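Local coordinates for protein enoyl-CoA hydratase/carnithine racemase (Magnetospirillum magneticum, PDB 4NEK) that probably isomerises the double bond of enoyl-CoA thioesters between the delta-3 and delta-2 positions, as a hexameric member of the enoyl-CoA hydratase/isomerase (crotonase) family, at residues C[141-144]-C[145-148]; C[185-188]-C[189-192]; C[216-219]-C[220-224]. All blocks are in the same frame, centred on the assembly; numbering follows the deposited sequence.

Interaction 1 (C[141-144]-C[145-148])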
# COMPACT_ATOMS: atom_id res chain seq x y z
N GLN C 141 -24.17 5.69 4.40
CA GLN C 141 -23.45 5.71 5.67
C GLN C 141 -22.23 4.79 5.68
O GLN C 141 -21.13 5.15 6.16
CB GLN C 141 -24.42 5.27 6.76
CG GLN C 141 -23.87 5.19 8.15
CD GLN C 141 -25.02 5.13 9.16
OE1 GLN C 141 -25.80 6.07 9.29
NE2 GLN C 141 -25.10 4.04 9.89
N THR C 142 -22.39 3.57 5.18
CA THR C 142 -21.31 2.61 5.28
C THR C 142 -20.12 2.98 4.38
O THR C 142 -18.98 2.86 4.82
CB THR C 142 -21.76 1.23 4.91
OG1 THR C 142 -22.24 1.22 3.56
CG2 THR C 142 -22.83 0.77 5.87
N MSE C 143 -20.35 3.46 3.14
CA MSE C 143 -19.22 3.77 2.27
C MSE C 143 -18.38 4.89 2.80
O MSE C 143 -17.17 4.78 2.84
CB MSE C 143 -19.60 4.00 0.81
CG MSE C 143 -20.26 2.77 0.25
SE MSE C 143 -19.26 1.04 0.58
CE MSE C 143 -20.93 0.04 0.27
N PRO C 144 -19.00 6.01 3.22
CA PRO C 144 -18.14 7.07 3.72
C PRO C 144 -17.41 6.65 4.96
O PRO C 144 -16.23 7.02 5.15
CB PRO C 144 -19.12 8.21 4.03
CG PRO C 144 -20.30 7.95 3.17
CD PRO C 144 -20.39 6.45 3.02
N ALA C 145 -18.06 5.88 5.82
CA ALA C 145 -17.40 5.40 7.04
C ALA C 145 -16.17 4.53 6.67
O ALA C 145 -15.14 4.64 7.30
CB ALA C 145 -18.35 4.59 7.90
N LEU C 146 -16.28 3.70 5.65
CA LEU C 146 -15.18 2.83 5.30
C LEU C 146 -14.08 3.50 4.53
O LEU C 146 -12.90 3.27 4.78
CB LEU C 146 -15.68 1.65 4.47
CG LEU C 146 -16.47 0.58 5.24
CD1 LEU C 146 -17.15 -0.33 4.22
CD2 LEU C 146 -15.57 -0.21 6.22
N ALA C 147 -14.46 4.31 3.56
CA ALA C 147 -13.53 4.81 2.56
C ALA C 147 -13.15 6.26 2.76
O ALA C 147 -12.24 6.77 2.11
CB ALA C 147 -14.15 4.65 1.18
N GLY C 148 -13.84 6.93 3.66
CA GLY C 148 -13.74 8.37 3.74
C GLY C 148 -14.61 9.02 2.67
O GLY C 148 -14.96 8.40 1.64
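Successive turns of one short helix meet where the carbonyls of Gln-141, Thr-142, Met-143 and Pro-144 receive the amides of Ala-145, Leu-146, Ala-147 and Gly-148. Backbone hydrogen bonds carry most of this local contact. Ala-145 N reaches Gln-141 O at 3.2 Å, and Leu-146 N lies 2.9 Å from Thr-142 O. The bond from Ala-147 N to Met-143 O, 2.8 Å long, is nearly in line with the carbonyl it uses, with a C=O...N angle of 166°. The last one, Gly-148 N to Pro-144 O, is weak and bent to 129° at the hydrogen as the helix ends. Pro-144, whose ring nitrogen has no hydrogen to give, breaks the ladder from the preceding turn and kinks the helix, yet its carbonyl still serves the turn that follows. Gly-148 leaves the helix with a positive phi, and a side chain there would collide with the carbonyl oxygen of Ala-147, so its backbone angles call for glycine.

Side-chain contact is slight. The apolar pair is a loose one, Leu-146 CD1 lying 4.4 Å from SE of Met-143, a selenomethionine. Other carbons rest on carbonyl oxygens: Leu-146 directs CG anti to its own carbonyl carbon (chi1 -74°), which lays that atom 3.4 Å from Thr-142 O, and Ala-147 CB sits 3.4 Å from Met-143 O.

The polar end of Gln-141 turns to another chain, where NE2 donates to the carbonyl of Glu-213 of the second subunit; Leu-146 packs on Arg-150 of the third subunit. Within its own chain, helix 139-147 is joined through buried Met-143 to Ala-152 and Met-155 of helix 149-156, which starts directly after Gly-148, and to Pro-111 and Met-126 in loops.

Interaction 2 (C[185-188]-C[189-192])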
# COMPACT_ATOMS: atom_id res chain seq x y z
N THR C 185 -12.49 -21.47 -0.07
CA THR C 185 -11.88 -20.61 0.93
C THR C 185 -12.95 -19.92 1.76
O THR C 185 -12.81 -19.78 2.96
CB THR C 185 -11.04 -19.55 0.24
OG1 THR C 185 -10.06 -20.20 -0.57
CG2 THR C 185 -10.32 -18.70 1.22
N ALA C 186 -14.00 -19.43 1.10
CA ALA C 186 -15.06 -18.81 1.81
C ALA C 186 -15.74 -19.82 2.72
O ALA C 186 -16.12 -19.49 3.84
CB ALA C 186 -16.06 -18.19 0.86
N MSE C 187 -15.86 -21.05 2.24
CA MSE C 187 -16.48 -22.09 3.04
C MSE C 187 -15.62 -22.39 4.23
O MSE C 187 -16.12 -22.65 5.31
CB MSE C 187 -16.71 -23.32 2.17
CG MSE C 187 -17.20 -24.51 2.96
SE MSE C 187 -18.94 -24.21 3.90
CE MSE C 187 -20.10 -24.86 2.43
N ALA C 188 -14.31 -22.39 4.04
CA ALA C 188 -13.40 -22.69 5.15
C ALA C 188 -13.52 -21.63 6.20
O ALA C 188 -13.51 -21.93 7.38
CB ALA C 188 -11.94 -22.79 4.68
N ALA C 189 -13.67 -20.39 5.78
CA ALA C 189 -13.88 -19.31 6.74
C ALA C 189 -15.22 -19.45 7.48
O ALA C 189 -15.29 -19.25 8.68
CB ALA C 189 -13.80 -17.99 6.03
N ALA C 190 -16.27 -19.83 6.75
CA ALA C 190 -17.54 -20.11 7.36
C ALA C 190 -17.45 -21.21 8.41
O ALA C 190 -18.03 -21.11 9.49
CB ALA C 190 -18.56 -20.48 6.31
N ARG C 191 -16.75 -22.28 8.09
CA ARG C 191 -16.60 -23.41 9.03
C ARG C 191 -15.80 -23.00 10.26
O ARG C 191 -16.08 -23.42 11.36
CB ARG C 191 -15.90 -24.59 8.38
CG ARG C 191 -16.78 -25.36 7.45
CD ARG C 191 -16.13 -26.68 7.07
NE ARG C 191 -16.78 -27.21 5.87
CZ ARG C 191 -17.98 -27.82 5.85
NH1 ARG C 191 -18.67 -28.03 6.97
NH2 ARG C 191 -18.48 -28.22 4.69
N LYS C 192 -14.80 -22.18 10.06
CA LYS C 192 -14.02 -21.75 11.17
C LYS C 192 -14.91 -20.92 12.12
O LYS C 192 -14.83 -21.06 13.32
CB LYS C 192 -12.81 -20.99 10.67
CG LYS C 192 -11.84 -20.72 11.76
CD LYS C 192 -10.53 -20.12 11.27
CE LYS C 192 -9.67 -19.73 12.48
NZ LYS C 192 -8.24 -19.53 12.12
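Met-187 and Arg-191 face each other one turn apart on helix 179-194, the selenium of Met-187, a selenomethionine, lying over one face of the Arg-191 guanidinium. SE stands 3.8 Å above the guanidinium plane, displaced toward its rim, with NH2 of Arg-191 the nearest nitrogen at 4.1 Å from SE. The two side chains pass each other at a slant. With Met-187 CG anti to its backbone nitrogen (chi1 173°) and the chain bent at the next two torsions, the selenium folds back toward the following turn. Arg-191 runs extended from CG to NE, bringing NE to 4.0 Å from Met-187 CG. The aliphatic start of the arginine stays close to the backbone, its CG 3.5 Å from Met-187 O, the same oxygen that accepts a 2.9 Å hydrogen bond from Arg-191 N. The guanidinium thus has a polarisable cover on one face.

Ala-189, small and buried, is also well enclosed. Ala-189 N donates to Thr-185 O at 3.0 Å, and Ala-189 CB lies 3.5 Å from Ala-186 O. Regular bonds from Ala-190 to Ala-186 and from Lys-192 to Ala-188 complete the turn.

Alanines on the buried side allow close approach to the sheet: Ala-189 packs on Leu-115 and Tyr-117, Ala-186 meets Leu-52, and Ala-190 meets Val-13 and Val-50, with Met-187 reaching Val-15. Salt bridges hold the charged groups, Arg-191 NH2 with Glu-10 and Lys-192 NZ with Glu-160 of the third subunit and with Glu-180 and Asp-181 of the fourth. The arrangement is that of an amphipathic helix laid across the central beta-sheet of the crotonase fold, its apolar side inward and the polar ends of Arg-191 and Lys-192 turned to their salt-bridge partners.

Interaction 3 (C[216-219]-C[220-224])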
# COMPACT_ATOMS: atom_id res chain seq x y z
N MSE C 216 -16.83 5.43 27.79
CA MSE C 216 -17.15 4.86 29.09
C MSE C 216 -18.42 4.04 29.02
O MSE C 216 -18.49 2.98 29.65
CB MSE C 216 -17.27 5.90 30.18
CG MSE C 216 -16.01 6.76 30.35
SE MSE C 216 -14.37 5.74 30.85
CE MSE C 216 -12.92 6.97 30.28
N ASP C 217 -19.42 4.49 28.27
CA ASP C 217 -20.63 3.67 28.07
C ASP C 217 -20.32 2.35 27.42
O ASP C 217 -20.86 1.31 27.82
CB ASP C 217 -21.65 4.37 27.21
CG ASP C 217 -22.18 5.64 27.83
OD1 ASP C 217 -22.00 5.85 29.06
OD2 ASP C 217 -22.81 6.46 27.11
N ARG C 218 -19.42 2.35 26.45
CA ARG C 218 -19.08 1.10 25.77
C ARG C 218 -18.34 0.15 26.70
O ARG C 218 -18.58 -1.07 26.70
CB ARG C 218 -18.27 1.35 24.49
CG ARG C 218 -17.81 0.08 23.77
CD ARG C 218 -18.97 -0.84 23.44
NE ARG C 218 -19.86 -0.17 22.49
CZ ARG C 218 -19.94 -0.43 21.18
NH1 ARG C 218 -19.21 -1.39 20.63
NH2 ARG C 218 -20.80 0.27 20.43
N LEU C 219 -17.45 0.69 27.53
CA LEU C 219 -16.76 -0.14 28.52
C LEU C 219 -17.74 -0.82 29.45
O LEU C 219 -17.62 -2.03 29.73
CB LEU C 219 -15.81 0.68 29.36
CG LEU C 219 -14.63 1.20 28.56
CD1 LEU C 219 -13.78 2.12 29.41
CD2 LEU C 219 -13.80 0.03 28.06
N THR C 220 -18.72 -0.05 29.91
CA THR C 220 -19.75 -0.59 30.77
C THR C 220 -20.53 -1.69 30.05
O THR C 220 -20.80 -2.75 30.61
CB THR C 220 -20.69 0.54 31.22
OG1 THR C 220 -19.94 1.44 32.02
CG2 THR C 220 -21.83 0.03 32.03
N ARG C 221 -20.92 -1.40 28.82
CA ARG C 221 -21.69 -2.36 28.05
C ARG C 221 -20.95 -3.67 27.88
O ARG C 221 -21.51 -4.73 28.11
CB ARG C 221 -22.04 -1.77 26.69
CG ARG C 221 -22.98 -2.63 25.88
CD ARG C 221 -23.18 -2.10 24.48
NE ARG C 221 -23.65 -0.73 24.50
CZ ARG C 221 -24.91 -0.39 24.69
NH1 ARG C 221 -25.84 -1.31 24.84
NH2 ARG C 221 -25.25 0.89 24.72
N GLU C 222 -19.68 -3.60 27.49
CA GLU C 222 -18.91 -4.81 27.21
C GLU C 222 -18.79 -5.59 28.47
O GLU C 222 -18.93 -6.81 28.47
CB GLU C 222 -17.51 -4.48 26.69
CG GLU C 222 -17.45 -3.97 25.25
CD GLU C 222 -16.06 -3.49 24.82
OE1 GLU C 222 -15.22 -3.20 25.72
OE2 GLU C 222 -15.80 -3.41 23.58
N ALA C 223 -18.50 -4.88 29.56
CA ALA C 223 -18.26 -5.51 30.85
C ALA C 223 -19.48 -6.27 31.38
O ALA C 223 -19.36 -7.39 31.85
CB ALA C 223 -17.79 -4.49 31.87
N ALA C 224 -20.65 -5.69 31.20
CA ALA C 224 -21.88 -6.38 31.56
C ALA C 224 -22.02 -7.71 30.83
O ALA C 224 -22.29 -8.75 31.44
CB ALA C 224 -23.07 -5.50 31.24
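Arg-218 CG stands anti to the backbone nitrogen (chi1 177°) and its chain curls at chi2 and chi3, whereas Glu-222, one turn on, has CG anti to its carbonyl carbon (chi1 -73°) and is extended beyond; the aliphatic part of the arginine is thereby brought against the glutamate. Arg-218 CD lies 3.9 Å from Glu-222 CG. The guanidinium and carboxylate planes are turned 67° apart, and the charged atoms do not meet, Arg-218 NH1 remaining 4.9 Å from Glu-222 OE2.

On another side of helix 215-230, the carbonyl oxygen of Met-216, a selenomethionine, accepts two bonds, from Thr-220 N at 3.0 Å and from Thr-220 OG1 at 3.2 Å, the donors arriving from opposite faces of the carbonyl plane. The third subunit adds Ser-140 OG, hydrogen-bonded to both Arg-218 NH1 and Glu-222 OE2, Gly-138 N, bonded to Glu-222 OE1, and Arg-85 NH2, bonded to Thr-220 OG1. Replacing Glu-222 with an alanine would probably leave Ser-140 OG and Gly-138 N of that subunit without their carboxylate acceptor and the CH2 groups of Arg-218 without their cover.

Arg-221 sets its NE only 4.3 Å from Arg-218 NE. Glu-213 forms salt bridges with both arginines, so the like charges are likely to be offset by a shared carboxylate. The chemistry implies a division of polar groups: the arginines turn chiefly to Glu-213 of their own chain, Thr-220 and buried Glu-222 to the third subunit.

From the N terminus, the chain first builds most of its central beta-sheet, then reaches interaction 1, on helix 139-147, interaction 2, on helix 179-194, and interaction 3, on helix 215-230. Each joins adjacent turns of a single helix, closing only a turn; they follow in series, neither nested nor crossed. Interactions 1 and 2 lie on opposite sides of the chain's centre, their own centres about 26 Å apart. The first ties its helix to helix 149-156 and nearby loops, the second lies on the sheet, and the third sits far out, its centre about 26 Å from that of the chain, against the third subunit.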